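PDB 3GGD: SAM-dependent methyltransferase from Anabaena variabilis ATCC 29413, which binds S-adenosyl-L-homocysteine and probably transfers the methyl group of S-adenosyl-L-methionine to an acceptor. Local coordinates for residues A[167-170]-A[171-175]; A[197-201]-A[202-206]. All coordinates share one frame; numbering follows the deposited sequence. Where two conformers were deposited one is given.

Contact 1 (A[167-170]-A[171-175]); sequences GCID and FFNSL. With SO4 (sulfate ion), chain G.
Cys168 meets Phe172 one helical turn on, sulfur to ring edge: SG lies 3.8 Å from Phe172 CE2 and 82° off the ring normal, a sulfur-aromatic contact made at the rim. With its SG anti to the backbone N (chi1 173°), Cys168 turns the sulfur along the helix toward that edge. Phe171 CD2 stands over the centre of one face of the Phe172 ring. Were Phe172 replaced by an alanine, the sulfur and the Phe171 edge would probably lose their shared aromatic partner, and a gap would open beside Leu5. On another side, Ile169 and Asn173 run alongside each other, CG2 to ND2 3.5 Å, while Asn173 OD1 takes the backbone N of Leu5. Asp170 O accepts Ser174 N at 2.9 Å; Ser174 OG also reaches Asp170 O in one of two conformers, so this second bond is doubtful. Gly167 is the N-cap, and a sulfate, probably from the crystallisation liquor, sits at this helix start, where Asp170 N reaches its O1 at 2.7 Å. The turn opens helix 168-179, which follows strand 158-164; Phe171 packs on Pro235 of the loop ahead of strand 237-244.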
loop_
_atom_site.group_PDB
_atom_site.type_symbol
_atom_site.label_atom_id
_atom_site.label_comp_id
_atom_site.label_asym_id
_atom_site.label_seq_id
_atom_site.Cartn_x
_atom_site.Cartn_y
_atom_site.Cartn_z
ATOM N N GLY A 167 -17.140 -1.121 1.708
ATOM C CA GLY A 167 -17.772 0.008 1.045
ATOM C C GLY A 167 -16.981 0.481 -0.149
ATOM O O GLY A 167 -17.476 1.232 -0.958
ATOM N N CYS A 168 -15.756 0.001 -0.290
ATOM C CA CYS A 168 -14.913 0.429 -1.409
ATOM C C CYS A 168 -15.598 0.299 -2.774
ATOM O O CYS A 168 -15.593 1.237 -3.571
ATOM C CB CYS A 168 -13.608 -0.381 -1.428
ATOM S SG CYS A 168 -12.556 -0.061 -2.939
ATOM N N ILE A 169 -16.131 -0.887 -3.057
ATOM C CA ILE A 169 -16.715 -1.176 -4.377
ATOM C C ILE A 169 -18.004 -0.364 -4.581
ATOM O O ILE A 169 -18.215 0.182 -5.654
ATOM C CB ILE A 169 -16.903 -2.721 -4.603
ATOM C CG1 ILE A 169 -15.536 -3.454 -4.514
ATOM C CG2 ILE A 169 -17.666 -3.039 -5.916
ATOM C CD1 ILE A 169 -14.416 -2.953 -5.421
ATOM N N ASP A 170 -18.847 -0.273 -3.554
ATOM C CA ASP A 170 -20.012 0.580 -3.631
ATOM C C ASP A 170 -19.644 2.052 -3.894
ATOM O O ASP A 170 -20.305 2.750 -4.636
ATOM C CB ASP A 170 -20.779 0.534 -2.326
ATOM C CG ASP A 170 -21.560 -0.771 -2.128
ATOM O OD1 ASP A 170 -21.744 -1.567 -3.089
ATOM O OD2 ASP A 170 -22.003 -0.977 -0.975
ATOM N N PHE A 171 -18.606 2.522 -3.231
ATOM C CA PHE A 171 -18.149 3.881 -3.396
ATOM C C PHE A 171 -17.829 4.165 -4.869
ATOM O O PHE A 171 -18.316 5.136 -5.452
ATOM C CB PHE A 171 -16.897 4.117 -2.537
ATOM C CG PHE A 171 -16.265 5.459 -2.765
ATOM C CD1 PHE A 171 -16.699 6.570 -2.062
ATOM C CD2 PHE A 171 -15.262 5.607 -3.704
ATOM C CE1 PHE A 171 -16.123 7.818 -2.288
ATOM C CE2 PHE A 171 -14.700 6.842 -3.944
ATOM C CZ PHE A 171 -15.148 7.955 -3.226
ATOM N N PHE A 172 -17.015 3.304 -5.468
ATOM C CA PHE A 172 -16.646 3.506 -6.867
ATOM C C PHE A 172 -17.823 3.314 -7.833
ATOM O O PHE A 172 -17.969 4.063 -8.799
ATOM C CB PHE A 172 -15.445 2.651 -7.258
ATOM C CG PHE A 172 -14.161 3.154 -6.708
ATOM C CD1 PHE A 172 -13.678 4.390 -7.094
ATOM C CD2 PHE A 172 -13.428 2.398 -5.816
ATOM C CE1 PHE A 172 -12.518 4.873 -6.574
ATOM C CE2 PHE A 172 -12.235 2.869 -5.279
ATOM C CZ PHE A 172 -11.764 4.092 -5.660
ATOM N N ASN A 173 -18.668 2.327 -7.567
ATOM C CA ASN A 173 -19.843 2.126 -8.379
ATOM C C ASN A 173 -20.849 3.278 -8.277
ATOM O O ASN A 173 -21.584 3.527 -9.241
ATOM C CB ASN A 173 -20.513 0.764 -8.068
ATOM C CG ASN A 173 -19.755 -0.426 -8.694
ATOM O OD1 ASN A 173 -18.985 -0.267 -9.666
ATOM N ND2 ASN A 173 -19.964 -1.614 -8.140
ATOM N N SER A 174 -20.903 3.977 -7.144
ATOM C CA SER A 174 -21.799 5.148 -7.041
ATOM C C SER A 174 -21.277 6.278 -7.934
ATOM O O SER A 174 -22.051 7.023 -8.512
ATOM C CB SER A 174 -21.936 5.642 -5.602
ATOM O OG SER A 174 -22.441 4.622 -4.765
ATOM N N LEU A 175 -19.958 6.400 -8.045
ATOM C CA LEU A 175 -19.376 7.395 -8.953
ATOM C C LEU A 175 -19.787 7.039 -10.380
ATOM O O LEU A 175 -20.242 7.895 -11.138
ATOM C CB LEU A 175 -17.855 7.455 -8.833
ATOM C CG LEU A 175 -17.313 8.025 -7.516
ATOM C CD1 LEU A 175 -15.794 7.925 -7.499
ATOM C CD2 LEU A 175 -17.814 9.458 -7.304
HETATM S S SO4 G . -18.121 -3.188 -0.919
HETATM O O1 SO4 G . -18.464 -1.828 -1.342
HETATM O O2 SO4 G . -19.153 -4.144 -1.355
HETATM O O3 SO4 G . -17.847 -3.246 0.539
HETATM O O4 SO4 G . -16.896 -3.595 -1.615
#

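Contact 2 (A[197-201]-A[202-206]); sequences GIFTA and EDIEL
Thr200 and Asp203 bring the two segments together where an extended run turns into a helix. Thr200 is still extended (psi 173°), Ala201 already has helical backbone angles, and the CA atoms of Thr200 and Asp203 come within 5.0 Å. The first helical bond runs from Ile204 N to Thr200 O, 3.2 Å and in the carbonyl plane. The side chains complete a capping box. Thr200, the N-cap, accepts Asp203 N on its OG1 at 3.1 Å, and Asp203 answers by accepting Thr200 N on OD2 at 3.0 Å. That N-H meets OD2 on the anti side of the carboxylate, 24° out of its plane. The carboxylate is carried there because Asp203 CG lies beside its own backbone N, anti to the carbonyl carbon (chi1 -71°), which folds it back over the start of the helix. The helix backbone sets Asp203 CB over one face of the Phe199 ring, offset toward the rim and 3.6 Å from the ring centroid, a CH-pi contact. Ile204 approaches that ring differently: its CD1 comes in at the edge, in plane, 3.5 Å from Phe199 CE1. Phe199 also meets the ring of Phe134 and packs on Phe238 and Leu161, so it ties the helix start to the sheet. A water donates to Asp203 OD2 at 2.6 Å and to Ile198 O, which also accepts a hydrogen bond from Arg142 NH1. OD2 thus takes both a backbone N-H and a water, with Arg142 a long, weak ion-pair partner. Such donors, together with the positive end of the helix dipole, would be expected to favour the charged carboxylate, and the box supplies side-chain acceptors for two backbone N-H groups, at Thr200 and Asp203, at the helix start.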
loop_
_atom_site.group_PDB
_atom_site.type_symbol
_atom_site.label_atom_id
_atom_site.label_comp_id
_atom_site.label_asym_id
_atom_site.label_seq_id
_atom_site.Cartn_x
_atom_site.Cartn_y
_atom_site.Cartn_z
ATOM N N GLY A 197 -9.895 -3.513 -4.149
ATOM C CA GLY A 197 -10.645 -4.478 -3.363
ATOM C C GLY A 197 -10.892 -3.961 -1.961
ATOM O O GLY A 197 -10.844 -2.746 -1.712
ATOM N N ILE A 198 -11.133 -4.908 -1.046
ATOM C CA ILE A 198 -11.576 -4.640 0.341
ATOM C C ILE A 198 -10.676 -5.355 1.369
ATOM O O ILE A 198 -10.451 -6.548 1.222
ATOM C CB ILE A 198 -13.032 -5.182 0.521
ATOM C CG1 ILE A 198 -13.995 -4.569 -0.518
ATOM C CG2 ILE A 198 -13.567 -4.936 1.952
ATOM C CD1 ILE A 198 -15.267 -5.418 -0.775
ATOM N N PHE A 199 -10.188 -4.654 2.405
ATOM C CA PHE A 199 -9.445 -5.280 3.488
ATOM C C PHE A 199 -10.094 -4.847 4.810
ATOM O O PHE A 199 -10.351 -3.656 5.023
ATOM C CB PHE A 199 -7.964 -4.899 3.433
ATOM C CG PHE A 199 -7.093 -5.768 4.277
ATOM C CD1 PHE A 199 -6.847 -5.439 5.601
ATOM C CD2 PHE A 199 -6.547 -6.919 3.761
ATOM C CE1 PHE A 199 -6.061 -6.233 6.386
ATOM C CE2 PHE A 199 -5.754 -7.751 4.543
ATOM C CZ PHE A 199 -5.495 -7.397 5.851
ATOM N N THR A 200 -10.366 -5.809 5.685
ATOM C CA THR A 200 -11.119 -5.575 6.911
ATOM C C THR A 200 -10.439 -6.093 8.187
ATOM O O THR A 200 -9.415 -6.820 8.143
ATOM C CB THR A 200 -12.456 -6.320 6.826
ATOM O OG1 THR A 200 -12.198 -7.719 6.937
ATOM C CG2 THR A 200 -13.202 -6.059 5.486
ATOM N N ALA A 201 -11.043 -5.769 9.328
ATOM C CA ALA A 201 -10.606 -6.280 10.620
ATOM C C ALA A 201 -10.640 -7.796 10.562
ATOM O O ALA A 201 -9.794 -8.472 11.148
ATOM C CB ALA A 201 -11.539 -5.778 11.772
ATOM N N GLU A 202 -11.626 -8.355 9.878
ATOM C CA GLU A 202 -11.723 -9.813 9.796
ATOM C C GLU A 202 -10.564 -10.388 8.969
ATOM O O GLU A 202 -10.154 -11.511 9.210
ATOM C CB GLU A 202 -13.068 -10.281 9.239
ATOM C CG GLU A 202 -14.260 -10.008 10.165
ATOM C CD GLU A 202 -14.598 -8.483 10.319
ATOM O OE1 GLU A 202 -14.294 -7.643 9.400
ATOM O OE2 GLU A 202 -15.154 -8.129 11.394
ATOM N N ASP A 203 -10.030 -9.618 8.021
ATOM C CA ASP A 203 -8.854 -10.065 7.278
ATOM C C ASP A 203 -7.602 -10.088 8.159
ATOM O O ASP A 203 -6.703 -10.882 7.913
ATOM C CB ASP A 203 -8.596 -9.218 6.017
ATOM C CG ASP A 203 -9.637 -9.461 4.917
ATOM O OD1 ASP A 203 -9.979 -10.639 4.619
ATOM O OD2 ASP A 203 -10.110 -8.453 4.335
ATOM N N ILE A 204 -7.514 -9.193 9.145
ATOM C CA ILE A 204 -6.377 -9.208 10.082
ATOM C C ILE A 204 -6.429 -10.544 10.854
ATOM O O ILE A 204 -5.432 -11.203 11.003
ATOM C CB ILE A 204 -6.385 -8.057 11.093
ATOM C CG1 ILE A 204 -6.264 -6.691 10.401
ATOM C CG2 ILE A 204 -5.256 -8.272 12.143
ATOM C CD1 ILE A 204 -4.974 -6.454 9.689
ATOM N N GLU A 205 -7.595 -10.944 11.314
ATOM C CA GLU A 205 -7.731 -12.231 11.997
ATOM C C GLU A 205 -7.438 -13.431 11.090
ATOM O O GLU A 205 -6.841 -14.426 11.523
ATOM C CB GLU A 205 -9.121 -12.366 12.603
ATOM C CG GLU A 205 -9.394 -13.713 13.277
ATOM C CD GLU A 205 -8.467 -14.016 14.475
ATOM O OE1 GLU A 205 -7.943 -13.080 15.108
ATOM O OE2 GLU A 205 -8.295 -15.209 14.814
ATOM N N LEU A 206 -7.848 -13.338 9.830
ATOM C CA LEU A 206 -7.707 -14.427 8.878
ATOM C C LEU A 206 -6.234 -14.635 8.544
ATOM O O LEU A 206 -5.756 -15.765 8.604
ATOM C CB LEU A 206 -8.512 -14.144 7.593
ATOM C CG LEU A 206 -8.468 -15.147 6.439
ATOM C CD1 LEU A 206 -8.947 -16.559 6.851
ATOM C CD2 LEU A 206 -9.315 -14.648 5.236
HETATM O O HOH W 1 -12.017 -8.786 2.605
#

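Both contacts are helix starts, contact 1 opening helix 168-179 and contact 2 helix 201-207, and they touch: Cys168 SG packs 3.4 Å from Gly197 O. Contact 1 lies further out, its centre about 19 Å from the chain centre against about 14 Å for contact 2, though each mixes buried and exposed residues. Their caps differ in chemistry. At 167-175 a glycine holds the N-cap and a sulfate meets backbone N-H groups; at 197-206 the protein's own threonine and aspartate do this work. The aromatic groups follow the surroundings: Phe172 faces the N-terminal loop around Leu5, whereas Phe199 faces strands 158-164 and 237-244 of the central sheet.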